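Local coordinates for bifunctional protein PutA (Bdellovibrio bacteriovorus, PDB 5UR2) that probably carries out both steps of proline oxidation to glutamate, joining a flavin-dependent proline dehydrogenase to an NAD-dependent glutamate-semialdehyde dehydrogenase in one chain, at residues Q528-E533 with N692-Y697; C601-R606 with G956-L961; V753-D758 with S784-L789; F855-T860 with F877-A882. All blocks are in the same frame, centred on the assembly; numbering follows the deposited sequence.

Contact 1: residues Q528-E533 with N692-Y697; sequences QMATTE and NFLPGY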
loop_
_atom_site.group_PDB
_atom_site.type_symbol
_atom_site.label_atom_id
_atom_site.label_comp_id
_atom_site.label_asym_id
_atom_site.label_seq_id
_atom_site.Cartn_x
_atom_site.Cartn_y
_atom_site.Cartn_z
ATOM N N GLN B 528 -7.828 -39.855 -12.525
ATOM C CA GLN B 528 -7.111 -40.564 -11.465
ATOM C C GLN B 528 -7.295 -39.798 -10.157
ATOM O O GLN B 528 -6.838 -38.656 -10.040
ATOM C CB GLN B 528 -5.613 -40.664 -11.795
ATOM C CG GLN B 528 -5.248 -41.457 -13.058
ATOM C CD GLN B 528 -5.525 -42.959 -12.929
ATOM O OE1 GLN B 528 -5.301 -43.566 -11.872
ATOM N NE2 GLN B 528 -6.024 -43.559 -14.005
ATOM N N MET B 529 -7.936 -40.425 -9.167
ATOM C CA MET B 529 -8.232 -39.794 -7.883
ATOM C C MET B 529 -7.193 -40.245 -6.865
ATOM O O MET B 529 -7.102 -41.436 -6.551
ATOM C CB MET B 529 -9.642 -40.142 -7.411
ATOM C CG MET B 529 -10.735 -39.776 -8.417
ATOM S SD MET B 529 -10.859 -37.992 -8.691
ATOM C CE MET B 529 -12.148 -37.572 -7.526
ATOM N N ALA B 530 -6.430 -39.293 -6.341
ATOM C CA ALA B 530 -5.232 -39.620 -5.591
ATOM C C ALA B 530 -5.544 -40.254 -4.239
ATOM O O ALA B 530 -6.581 -39.996 -3.627
ATOM C CB ALA B 530 -4.400 -38.358 -5.385
ATOM N N THR B 531 -4.605 -41.073 -3.763
ATOM C CA THR B 531 -4.619 -41.619 -2.415
ATOM C C THR B 531 -3.998 -40.637 -1.428
ATOM O O THR B 531 -3.314 -39.677 -1.801
ATOM C CB THR B 531 -3.840 -42.932 -2.349
ATOM O OG1 THR B 531 -2.453 -42.655 -2.561
ATOM C CG2 THR B 531 -4.320 -43.898 -3.431
ATOM N N THR B 532 -4.193 -40.925 -0.137
ATOM C CA THR B 532 -3.581 -40.089 0.878
ATOM C C THR B 532 -2.065 -40.240 0.863
ATOM O O THR B 532 -1.341 -39.280 1.153
ATOM C CB THR B 532 -4.130 -40.454 2.254
ATOM O OG1 THR B 532 -3.828 -41.815 2.518
ATOM C CG2 THR B 532 -5.632 -40.313 2.264
ATOM N N GLU B 533 -1.566 -41.424 0.504
ATOM C CA GLU B 533 -0.125 -41.585 0.335
ATOM C C GLU B 533 0.389 -40.679 -0.777
ATOM O O GLU B 533 1.486 -40.124 -0.683
ATOM C CB GLU B 533 0.221 -43.046 0.044
ATOM C CG GLU B 533 -0.133 -44.038 1.172
ATOM C CD GLU B 533 -1.579 -44.581 1.136
ATOM O OE1 GLU B 533 -2.314 -44.357 0.147
ATOM O OE2 GLU B 533 -1.975 -45.248 2.118
ATOM N N ASN B 692 2.110 -28.648 -7.615
ATOM C CA ASN B 692 1.752 -30.054 -7.730
ATOM C C ASN B 692 0.253 -30.204 -7.941
ATOM O O ASN B 692 -0.546 -29.466 -7.359
ATOM C CB ASN B 692 2.203 -30.843 -6.499
ATOM C CG ASN B 692 3.693 -30.701 -6.245
ATOM O OD1 ASN B 692 4.500 -31.467 -6.773
ATOM N ND2 ASN B 692 4.069 -29.669 -5.487
ATOM N N PHE B 693 -0.113 -31.171 -8.777
ATOM C CA PHE B 693 -1.472 -31.366 -9.266
ATOM C C PHE B 693 -2.053 -32.619 -8.620
ATOM O O PHE B 693 -1.641 -33.741 -8.949
ATOM C CB PHE B 693 -1.462 -31.497 -10.780
ATOM C CG PHE B 693 -2.823 -31.669 -11.391
ATOM C CD1 PHE B 693 -3.762 -30.651 -11.330
ATOM C CD2 PHE B 693 -3.137 -32.824 -12.091
ATOM C CE1 PHE B 693 -5.001 -30.792 -11.942
ATOM C CE2 PHE B 693 -4.374 -32.980 -12.703
ATOM C CZ PHE B 693 -5.308 -31.969 -12.629
ATOM N N LEU B 694 -3.017 -32.428 -7.719
ATOM C CA LEU B 694 -3.513 -33.485 -6.837
ATOM C C LEU B 694 -5.024 -33.627 -6.981
ATOM O O LEU B 694 -5.778 -33.260 -6.069
ATOM C CB LEU B 694 -3.141 -33.186 -5.382
ATOM C CG LEU B 694 -3.438 -34.314 -4.379
ATOM C CD1 LEU B 694 -2.463 -35.469 -4.552
ATOM C CD2 LEU B 694 -3.415 -33.805 -2.957
ATOM N N PRO B 695 -5.498 -34.190 -8.091
ATOM C CA PRO B 695 -6.938 -34.452 -8.218
ATOM C C PRO B 695 -7.407 -35.512 -7.223
ATOM O O PRO B 695 -6.637 -36.370 -6.774
ATOM C CB PRO B 695 -7.081 -34.937 -9.667
ATOM C CG PRO B 695 -5.743 -35.498 -10.003
ATOM C CD PRO B 695 -4.744 -34.664 -9.268
ATOM N N GLY B 696 -8.675 -35.429 -6.847
ATOM C CA GLY B 696 -9.222 -36.389 -5.909
ATOM C C GLY B 696 -10.426 -35.829 -5.178
ATOM O O GLY B 696 -10.958 -34.776 -5.530
ATOM N N TYR B 697 -10.847 -36.571 -4.150
ATOM C CA TYR B 697 -12.036 -36.220 -3.388
ATOM C C TYR B 697 -11.663 -35.222 -2.300
ATOM O O TYR B 697 -10.667 -35.408 -1.596
ATOM C CB TYR B 697 -12.687 -37.466 -2.776
ATOM C CG TYR B 697 -13.166 -38.427 -3.832
ATOM C CD1 TYR B 697 -14.293 -38.134 -4.609
ATOM C CD2 TYR B 697 -12.469 -39.597 -4.093
ATOM C CE1 TYR B 697 -14.728 -39.014 -5.614
ATOM C CE2 TYR B 697 -12.887 -40.479 -5.093
ATOM C CZ TYR B 697 -14.021 -40.186 -5.850
ATOM O OH TYR B 697 -14.433 -41.061 -6.840
HETATM O O HOH W 1 -9.089 -38.872 -3.343
#
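The backbones of M529-A530 and P695-G696 run up against each other, with the CA atoms of M529 and G696 4.1 Å apart and A530 N donating to P695 O in a nearly straight bond (3.0 Å, 164° at the hydrogen). Two strand-to-helix connections of the aldehyde dehydrogenase domain meet here: one leads from strand 523-528 into helix 532-549, where T531 is the N-cap, the other from strand 691-693 into helix 698-707, where Y697 holds the same position. A Met-aromatic contact closes one end. M529 has CG opposite its carbonyl carbon (chi1 -56°) and then bends at both following torsions, folding the chain back until CE sits over the centre of the Y697 ring, 3.5 Å from the centroid. The methyl makes a CH-pi contact over the face, and SD stands above the same face, 4.9 Å from the centroid. The two side chains meet at about a right angle, and F512 of strand 511-516 packs on both. SD also lies close to G696, which brings only backbone to this crowded spot. Beyond the backbone bond, the methyl of A530 touches CD1 of L694 at 3.6 Å, while P695 rests its CG on Q528 O. A water bridges the two backbones: it donates to A530 O at 2.8 Å and accepts from Y697 N at 3.0 Å.

Contact 2: residues C601-R606 with G956-L961; sequences CRYYAR and GGPDYL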
loop_
_atom_site.group_PDB
_atom_site.type_symbol
_atom_site.label_atom_id
_atom_site.label_comp_id
_atom_site.label_asym_id
_atom_site.label_seq_id
_atom_site.Cartn_x
_atom_site.Cartn_y
_atom_site.Cartn_z
ATOM N N CYS B 601 -2.839 -13.729 -13.594
ATOM C CA CYS B 601 -1.423 -13.899 -13.891
ATOM C C CYS B 601 -0.714 -12.560 -13.996
ATOM O O CYS B 601 0.280 -12.299 -13.304
ATOM C CB CYS B 601 -1.259 -14.665 -15.204
ATOM S SG CYS B 601 -1.681 -16.399 -15.131
ATOM N N ARG B 602 -1.207 -11.698 -14.884
ATOM C CA ARG B 602 -0.495 -10.450 -15.132
ATOM C C ARG B 602 -0.570 -9.520 -13.928
ATOM O O ARG B 602 0.415 -8.857 -13.596
ATOM C CB ARG B 602 -1.054 -9.768 -16.384
ATOM C CG ARG B 602 -0.979 -10.662 -17.598
ATOM C CD ARG B 602 -0.610 -9.842 -18.802
ATOM N NE ARG B 602 -0.720 -10.605 -20.037
ATOM C CZ ARG B 602 0.228 -11.397 -20.527
ATOM N NH1 ARG B 602 1.374 -11.575 -19.877
ATOM N NH2 ARG B 602 0.024 -12.021 -21.681
ATOM N N TYR B 603 -1.723 -9.474 -13.252
ATOM C CA TYR B 603 -1.875 -8.567 -12.116
ATOM C C TYR B 603 -0.998 -8.991 -10.943
ATOM O O TYR B 603 -0.308 -8.161 -10.339
ATOM C CB TYR B 603 -3.336 -8.500 -11.700
ATOM C CG TYR B 603 -3.650 -7.520 -10.587
ATOM C CD1 TYR B 603 -4.024 -6.206 -10.874
ATOM C CD2 TYR B 603 -3.606 -7.914 -9.248
ATOM C CE1 TYR B 603 -4.347 -5.291 -9.843
ATOM C CE2 TYR B 603 -3.915 -7.022 -8.221
ATOM C CZ TYR B 603 -4.287 -5.713 -8.521
ATOM O OH TYR B 603 -4.596 -4.841 -7.504
ATOM N N TYR B 604 -1.002 -10.278 -10.594
ATOM C CA TYR B 604 -0.178 -10.668 -9.457
ATOM C C TYR B 604 1.296 -10.593 -9.827
ATOM O O TYR B 604 2.123 -10.263 -8.973
ATOM C CB TYR B 604 -0.570 -12.063 -8.945
ATOM C CG TYR B 604 -1.995 -12.091 -8.409
ATOM C CD1 TYR B 604 -2.504 -11.015 -7.681
ATOM C CD2 TYR B 604 -2.845 -13.164 -8.681
ATOM C CE1 TYR B 604 -3.806 -11.015 -7.198
ATOM C CE2 TYR B 604 -4.162 -13.177 -8.220
ATOM C CZ TYR B 604 -4.637 -12.091 -7.480
ATOM O OH TYR B 604 -5.932 -12.087 -7.018
ATOM N N ALA B 605 1.641 -10.860 -11.091
ATOM C CA ALA B 605 3.034 -10.685 -11.493
ATOM C C ALA B 605 3.431 -9.219 -11.416
ATOM O O ALA B 605 4.503 -8.882 -10.890
ATOM C CB ALA B 605 3.282 -11.250 -12.898
ATOM N N ARG B 606 2.556 -8.328 -11.888
ATOM C CA ARG B 606 2.823 -6.899 -11.762
ATOM C C ARG B 606 2.961 -6.494 -10.295
ATOM O O ARG B 606 3.865 -5.737 -9.938
ATOM C CB ARG B 606 1.715 -6.097 -12.448
ATOM C CG ARG B 606 1.838 -4.582 -12.321
ATOM C CD ARG B 606 0.636 -3.912 -13.025
ATOM N NE ARG B 606 0.740 -2.459 -13.050
ATOM C CZ ARG B 606 0.495 -1.684 -11.997
ATOM N NH1 ARG B 606 0.139 -2.222 -10.833
ATOM N NH2 ARG B 606 0.621 -0.374 -12.101
ATOM N N GLY B 956 -7.787 -9.846 -6.912
ATOM C CA GLY B 956 -7.624 -8.843 -7.942
ATOM C C GLY B 956 -7.544 -7.411 -7.438
ATOM O O GLY B 956 -7.854 -6.477 -8.187
ATOM N N GLY B 957 -7.150 -7.210 -6.183
ATOM C CA GLY B 957 -6.977 -5.883 -5.631
ATOM C C GLY B 957 -5.666 -5.770 -4.885
ATOM O O GLY B 957 -4.944 -6.752 -4.696
ATOM N N PRO B 958 -5.355 -4.569 -4.397
ATOM C CA PRO B 958 -4.002 -4.289 -3.902
ATOM C C PRO B 958 -3.671 -4.868 -2.524
ATOM O O PRO B 958 -2.543 -4.670 -2.059
ATOM C CB PRO B 958 -3.976 -2.749 -3.868
ATOM C CG PRO B 958 -5.417 -2.372 -3.585
ATOM C CD PRO B 958 -6.251 -3.408 -4.293
ATOM N N ASP B 959 -4.583 -5.581 -1.851
ATOM C CA ASP B 959 -4.243 -6.252 -0.594
ATOM C C ASP B 959 -4.067 -7.752 -0.759
ATOM O O ASP B 959 -3.599 -8.410 0.175
ATOM C CB ASP B 959 -5.317 -5.992 0.494
ATOM C CG ASP B 959 -5.427 -4.510 0.878
ATOM O OD1 ASP B 959 -4.390 -3.799 0.866
ATOM O OD2 ASP B 959 -6.561 -4.044 1.140
ATOM N N TYR B 960 -4.423 -8.314 -1.919
ATOM C CA TYR B 960 -4.613 -9.763 -1.999
ATOM C C TYR B 960 -3.294 -10.532 -1.904
ATOM O O TYR B 960 -3.184 -11.498 -1.137
ATOM C CB TYR B 960 -5.336 -10.133 -3.281
ATOM C CG TYR B 960 -5.662 -11.598 -3.341
ATOM C CD1 TYR B 960 -6.663 -12.134 -2.534
ATOM C CD2 TYR B 960 -4.974 -12.444 -4.180
ATOM C CE1 TYR B 960 -6.981 -13.479 -2.570
ATOM C CE2 TYR B 960 -5.285 -13.805 -4.235
ATOM C CZ TYR B 960 -6.289 -14.312 -3.420
ATOM O OH TYR B 960 -6.600 -15.646 -3.448
ATOM N N LEU B 961 -2.293 -10.132 -2.690
ATOM C CA LEU B 961 -1.034 -10.869 -2.746
ATOM C C LEU B 961 -0.344 -10.952 -1.381
ATOM O O LEU B 961 0.309 -11.964 -1.078
ATOM C CB LEU B 961 -0.104 -10.217 -3.770
ATOM C CG LEU B 961 1.153 -10.994 -4.137
ATOM C CD1 LEU B 961 0.749 -12.395 -4.626
ATOM C CD2 LEU B 961 1.956 -10.223 -5.192
#
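Consecutive tyrosines of helix 587-611 reach the 956-961 loop by different first torsions: Y603 sets CG opposite the backbone N (chi1 -176°), Y604 sets it opposite the carbonyl carbon (chi1 -64°). The second choice carries the Y604 hydroxyl to G956, whose N donates to OH over 2.9 Å in a nearly straight bond. The same oxygen is pressed against the Y960 ring, 3.0 Å from CD2. The rings of Y604 and Y960 lie nearly parallel, with planes at 27°, but are displaced along their planes, so little of one ring covers the other; their centroids are 5.3 Å from each other. This loop of the aldehyde dehydrogenase domain joins strands 950-951 and 965-973 and reaches the dimer interface, where D959 forms a salt bridge with K962 of the second subunit. Y960 is also near the predicted active-site E746, and its own hydroxyl bonds to that of Y964. Y603 meets the loop by packing: G956 O lies over one face of its ring, and its OH stands 3.0 Å from G957 C. On the helix backbone itself, L961 lays CD2 3.8 Å from Y604 O.

Contact 3: residues V753-D758 with S784-L789; sequences VIIDND and SRVIVL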
loop_
_atom_site.group_PDB
_atom_site.type_symbol
_atom_site.label_atom_id
_atom_site.label_comp_id
_atom_site.label_asym_id
_atom_site.label_seq_id
_atom_site.Cartn_x
_atom_site.Cartn_y
_atom_site.Cartn_z
ATOM N N VAL B 753 -30.542 -7.238 -5.685
ATOM C CA VAL B 753 -30.573 -6.005 -6.460
ATOM C C VAL B 753 -31.826 -5.237 -6.044
ATOM O O VAL B 753 -32.930 -5.796 -6.030
ATOM C CB VAL B 753 -30.566 -6.290 -7.974
ATOM C CG1 VAL B 753 -30.617 -4.973 -8.761
ATOM C CG2 VAL B 753 -29.325 -7.086 -8.353
ATOM N N ILE B 754 -31.657 -3.969 -5.679
ATOM C CA ILE B 754 -32.778 -3.125 -5.281
ATOM C C ILE B 754 -33.220 -2.313 -6.488
ATOM O O ILE B 754 -32.387 -1.716 -7.181
ATOM C CB ILE B 754 -32.405 -2.196 -4.115
ATOM C CG1 ILE B 754 -31.950 -3.004 -2.904
ATOM C CG2 ILE B 754 -33.620 -1.326 -3.736
ATOM C CD1 ILE B 754 -31.386 -2.142 -1.798
ATOM N N ILE B 755 -34.522 -2.289 -6.744
ATOM C CA ILE B 755 -35.101 -1.523 -7.841
ATOM C C ILE B 755 -35.855 -0.342 -7.248
ATOM O O ILE B 755 -36.933 -0.514 -6.667
ATOM C CB ILE B 755 -36.034 -2.373 -8.707
ATOM C CG1 ILE B 755 -35.343 -3.663 -9.146
ATOM C CG2 ILE B 755 -36.529 -1.546 -9.874
ATOM C CD1 ILE B 755 -34.088 -3.445 -9.942
ATOM N N ASP B 756 -35.294 0.857 -7.388
ATOM C CA ASP B 756 -35.968 2.066 -6.942
ATOM C C ASP B 756 -37.141 2.389 -7.867
ATOM O O ASP B 756 -37.232 1.898 -8.992
ATOM C CB ASP B 756 -34.999 3.246 -6.920
ATOM C CG ASP B 756 -35.441 4.351 -5.981
ATOM O OD1 ASP B 756 -36.560 4.251 -5.417
ATOM O OD2 ASP B 756 -34.676 5.331 -5.833
ATOM N N ASN B 757 -38.047 3.234 -7.374
ATOM C CA ASN B 757 -39.244 3.573 -8.139
ATOM C C ASN B 757 -38.920 4.288 -9.449
ATOM O O ASN B 757 -39.689 4.190 -10.413
ATOM C CB ASN B 757 -40.165 4.434 -7.291
ATOM C CG ASN B 757 -40.882 3.626 -6.244
ATOM O OD1 ASN B 757 -41.301 2.490 -6.494
ATOM N ND2 ASN B 757 -41.005 4.190 -5.051
ATOM N N ASP B 758 -37.815 5.032 -9.500
ATOM C CA ASP B 758 -37.438 5.789 -10.690
ATOM C C ASP B 758 -36.410 5.061 -11.554
ATOM O O ASP B 758 -35.774 5.690 -12.408
ATOM C CB ASP B 758 -36.902 7.162 -10.274
ATOM C CG ASP B 758 -35.586 7.079 -9.471
ATOM O OD1 ASP B 758 -35.038 5.966 -9.251
ATOM O OD2 ASP B 758 -35.112 8.147 -9.026
ATOM N N SER B 784 -29.831 -13.511 -6.556
ATOM C CA SER B 784 -30.928 -14.420 -6.253
ATOM C C SER B 784 -32.105 -13.719 -5.602
ATOM O O SER B 784 -33.171 -14.333 -5.440
ATOM C CB SER B 784 -30.435 -15.560 -5.342
ATOM O OG SER B 784 -29.804 -15.039 -4.172
ATOM N N ARG B 785 -31.946 -12.448 -5.240
ATOM C CA ARG B 785 -32.996 -11.655 -4.618
ATOM C C ARG B 785 -33.132 -10.364 -5.402
ATOM O O ARG B 785 -32.130 -9.705 -5.699
ATOM C CB ARG B 785 -32.669 -11.360 -3.150
ATOM C CG ARG B 785 -32.623 -12.596 -2.248
ATOM C CD ARG B 785 -32.343 -12.189 -0.820
ATOM N NE ARG B 785 -31.086 -11.458 -0.699
ATOM C CZ ARG B 785 -30.860 -10.494 0.185
ATOM N NH1 ARG B 785 -31.818 -10.122 1.033
ATOM N NH2 ARG B 785 -29.682 -9.885 0.207
ATOM N N VAL B 786 -34.360 -10.016 -5.770
ATOM C CA VAL B 786 -34.638 -8.745 -6.422
ATOM C C VAL B 786 -35.671 -8.036 -5.568
ATOM O O VAL B 786 -36.804 -8.509 -5.434
ATOM C CB VAL B 786 -35.111 -8.927 -7.870
ATOM C CG1 VAL B 786 -35.225 -7.579 -8.574
ATOM C CG2 VAL B 786 -34.119 -9.822 -8.624
ATOM N N ILE B 787 -35.273 -6.914 -4.977
ATOM C CA ILE B 787 -36.078 -6.182 -4.007
ATOM C C ILE B 787 -36.612 -4.945 -4.714
ATOM O O ILE B 787 -35.835 -4.067 -5.111
ATOM C CB ILE B 787 -35.264 -5.822 -2.755
ATOM C CG1 ILE B 787 -34.657 -7.089 -2.133
ATOM C CG2 ILE B 787 -36.120 -5.116 -1.740
ATOM C CD1 ILE B 787 -33.644 -6.818 -1.017
ATOM N N VAL B 788 -37.932 -4.895 -4.903
ATOM C CA VAL B 788 -38.583 -3.948 -5.807
ATOM C C VAL B 788 -39.548 -3.081 -5.010
ATOM O O VAL B 788 -40.446 -3.601 -4.332
ATOM C CB VAL B 788 -39.337 -4.664 -6.947
ATOM C CG1 VAL B 788 -39.888 -3.646 -7.924
ATOM C CG2 VAL B 788 -38.455 -5.684 -7.662
ATOM N N LEU B 789 -39.396 -1.767 -5.128
ATOM C CA LEU B 789 -40.290 -0.865 -4.417
ATOM C C LEU B 789 -41.687 -0.909 -5.031
ATOM O O LEU B 789 -41.865 -1.209 -6.219
ATOM C CB LEU B 789 -39.738 0.562 -4.428
ATOM C CG LEU B 789 -38.863 0.993 -3.251
ATOM C CD1 LEU B 789 -37.550 0.191 -3.191
ATOM C CD2 LEU B 789 -38.586 2.481 -3.339
#
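N757 turns one face of its side-chain amide to L789, whose CB lies 3.2 Å from OD1 and whose CD2 lies 3.4 Å from ND2; the two side chains cross at about a right angle. The neighbouring D756 carboxylate is approached from above its plane by N757 N, which donates to OD1, and the same oxygen touches L789 CD2. The other carboxylate oxygen, D756 OD2, is hydrogen-bonded to S909 OG and N914 ND2. L789 lies at the end of two parallel strands, 751-755 and 783-789, joined as a beta-alpha-beta unit through helix 761-773. V753 N donates to R785 O, I787 N to V753 O at 2.8 Å, I755 N to I787 O at 2.7 Å, and L789 N to I755 O at a longer 3.2 Å. On one face of the sheet I755 CG1 rests against both V786 CG1 and V788 CG2, 4.0 Å from each. The crossover helix 761-773 covers that face at V753, I755 and V786, and F796 of helix 790-806 adds to it. I754 and I787 point to the other face and pack on helix 889-896, while strands 901-908 and 880-886 flank the pair on its two edges.

Contact 4: residues F855-T860 with F877-A882; sequences FFAPPT and FGPVVA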
loop_
_atom_site.group_PDB
_atom_site.type_symbol
_atom_site.label_atom_id
_atom_site.label_comp_id
_atom_site.label_asym_id
_atom_site.label_seq_id
_atom_site.Cartn_x
_atom_site.Cartn_y
_atom_site.Cartn_z
ATOM N N PHE B 855 -28.333 -31.674 -17.449
ATOM C CA PHE B 855 -28.771 -31.141 -16.153
ATOM C C PHE B 855 -29.364 -29.738 -16.306
ATOM O O PHE B 855 -28.934 -28.757 -15.690
ATOM C CB PHE B 855 -27.610 -31.160 -15.159
ATOM C CG PHE B 855 -26.951 -32.512 -15.027
ATOM C CD1 PHE B 855 -27.717 -33.644 -14.835
ATOM C CD2 PHE B 855 -25.577 -32.650 -15.117
ATOM C CE1 PHE B 855 -27.130 -34.911 -14.723
ATOM C CE2 PHE B 855 -24.978 -33.901 -15.003
ATOM C CZ PHE B 855 -25.758 -35.034 -14.806
ATOM N N PHE B 856 -30.401 -29.660 -17.130
ATOM C CA PHE B 856 -30.999 -28.375 -17.477
ATOM C C PHE B 856 -32.044 -28.040 -16.425
ATOM O O PHE B 856 -33.175 -28.524 -16.480
ATOM C CB PHE B 856 -31.582 -28.421 -18.889
ATOM C CG PHE B 856 -30.540 -28.662 -19.948
ATOM C CD1 PHE B 856 -29.732 -27.625 -20.400
ATOM C CD2 PHE B 856 -30.326 -29.943 -20.447
ATOM C CE1 PHE B 856 -28.757 -27.851 -21.347
ATOM C CE2 PHE B 856 -29.348 -30.176 -21.398
ATOM C CZ PHE B 856 -28.560 -29.121 -21.852
ATOM N N ALA B 857 -31.649 -27.256 -15.437
ATOM C CA ALA B 857 -32.622 -26.733 -14.480
ATOM C C ALA B 857 -33.279 -25.471 -15.054
ATOM O O ALA B 857 -32.614 -24.680 -15.725
ATOM C CB ALA B 857 -31.957 -26.432 -13.126
ATOM N N PRO B 858 -34.577 -25.270 -14.836
ATOM C CA PRO B 858 -35.281 -24.162 -15.492
ATOM C C PRO B 858 -35.057 -22.846 -14.773
ATOM O O PRO B 858 -35.001 -22.802 -13.537
ATOM C CB PRO B 858 -36.752 -24.583 -15.398
ATOM C CG PRO B 858 -36.809 -25.373 -14.112
ATOM C CD PRO B 858 -35.480 -26.097 -14.015
ATOM N N PRO B 859 -34.965 -21.740 -15.507
ATOM C CA PRO B 859 -34.972 -20.431 -14.846
ATOM C C PRO B 859 -36.348 -20.192 -14.239
ATOM O O PRO B 859 -37.369 -20.325 -14.919
ATOM C CB PRO B 859 -34.675 -19.453 -15.987
ATOM C CG PRO B 859 -35.245 -20.146 -17.206
ATOM C CD PRO B 859 -35.018 -21.626 -16.976
ATOM N N THR B 860 -36.368 -19.849 -12.948
ATOM C CA THR B 860 -37.590 -19.815 -12.152
ATOM C C THR B 860 -37.636 -18.540 -11.322
ATOM O O THR B 860 -36.653 -18.207 -10.652
ATOM C CB THR B 860 -37.659 -21.042 -11.233
ATOM O OG1 THR B 860 -37.461 -22.232 -12.008
ATOM C CG2 THR B 860 -39.000 -21.114 -10.514
ATOM N N PHE B 877 -27.454 -21.364 -5.569
ATOM C CA PHE B 877 -26.470 -21.622 -6.621
ATOM C C PHE B 877 -27.137 -22.242 -7.845
ATOM O O PHE B 877 -26.624 -23.188 -8.444
ATOM C CB PHE B 877 -25.323 -22.502 -6.115
ATOM C CG PHE B 877 -23.967 -21.949 -6.428
ATOM C CD1 PHE B 877 -23.482 -20.838 -5.735
ATOM C CD2 PHE B 877 -23.177 -22.529 -7.410
ATOM C CE1 PHE B 877 -22.236 -20.308 -6.020
ATOM C CE2 PHE B 877 -21.931 -22.009 -7.708
ATOM C CZ PHE B 877 -21.453 -20.894 -7.006
ATOM N N GLY B 878 -28.304 -21.704 -8.199
ATOM C CA GLY B 878 -29.069 -22.160 -9.330
ATOM C C GLY B 878 -29.884 -21.024 -9.917
ATOM O O GLY B 878 -29.869 -19.890 -9.416
ATOM N N PRO B 879 -30.637 -21.312 -11.063
ATOM C CA PRO B 879 -31.383 -20.246 -11.757
ATOM C C PRO B 879 -32.735 -19.972 -11.101
ATOM O O PRO B 879 -33.799 -20.178 -11.691
ATOM C CB PRO B 879 -31.510 -20.814 -13.178
ATOM C CG PRO B 879 -31.602 -22.293 -12.969
ATOM C CD PRO B 879 -30.718 -22.603 -11.773
ATOM N N VAL B 880 -32.693 -19.505 -9.855
ATOM C CA VAL B 880 -33.874 -19.375 -9.001
ATOM C C VAL B 880 -33.837 -18.003 -8.341
ATOM O O VAL B 880 -32.887 -17.686 -7.616
ATOM C CB VAL B 880 -33.929 -20.497 -7.944
ATOM C CG1 VAL B 880 -35.167 -20.374 -7.027
ATOM C CG2 VAL B 880 -33.922 -21.864 -8.628
ATOM N N VAL B 881 -34.850 -17.184 -8.607
ATOM C CA VAL B 881 -34.903 -15.803 -8.142
ATOM C C VAL B 881 -36.114 -15.614 -7.238
ATOM O O VAL B 881 -37.226 -16.047 -7.574
ATOM C CB VAL B 881 -34.977 -14.810 -9.316
ATOM C CG1 VAL B 881 -35.143 -13.375 -8.795
ATOM C CG2 VAL B 881 -33.751 -14.957 -10.202
ATOM N N ALA B 882 -35.910 -14.910 -6.123
ATOM C CA ALA B 882 -36.998 -14.488 -5.247
ATOM C C ALA B 882 -37.202 -12.986 -5.416
ATOM O O ALA B 882 -36.305 -12.198 -5.089
ATOM C CB ALA B 882 -36.689 -14.829 -3.784
#
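P879 and T860 bury most of the surface here, and A857 adds a smaller share. They mark the point where the extended segment before strand 860-863 falls into parallel register with strand 880-886, in the same mixed sheet of the aldehyde dehydrogenase domain. P879 is the centre of an inverse gamma turn, closed by a weak bond from V880 N to G878 O, and this tight turn leads directly into the strand. The carbonyl of P879 accepts from T860 N, with N and O 2.9 Å apart. One step on, V881 N returns a bond of the same length to T860 O, so that T860 is gripped through both its N-H and its carbonyl, and T860 and V880 form a parallel bridge. As P858 and P859 have no N-H, T860 is the first residue after A857 able to donate in this way. The P859 CA hydrogen instead approaches P879 O, with CA and O 3.4 Å apart. The P879 ring completes the contact: CG lies 3.5 Å from P858 O and 4.2 Å from A857 CB, and CB meets CB of P859 more loosely. F773 of helix 761-773 packs on P859, P879 and V881, whereas I835 of helix 825-841 packs on T860 and V880. With OG1 beside its own backbone N (chi1 -52°), T860 turns its hydroxyl back to P858, where OG1 donates to P858 O at 3.0 Å from well above the carbonyl plane.

In the fold
All four contacts belong to the aldehyde dehydrogenase half of the chain; the modified flavin sits among residues 198-429, in the proline dehydrogenase half. Contacts 3 and 4 are continuous: strands 783-789 and 880-886 are neighbours in one sheet, with probable hydrogen bonds from A882 N to S784 O (2.9 Å) and from V786 N to A882 O (3.0 Å). Contacts 1 and 2 touch neither that pair nor each other, their nearest atoms being about 15 Å apart, although their segments alternate along the chain. Contact 2 approaches one of the two predicted catalytic residues, its Y960 side chain about 7 Å from that of E746, and its two segments bracket contacts 3 and 4 in sequence.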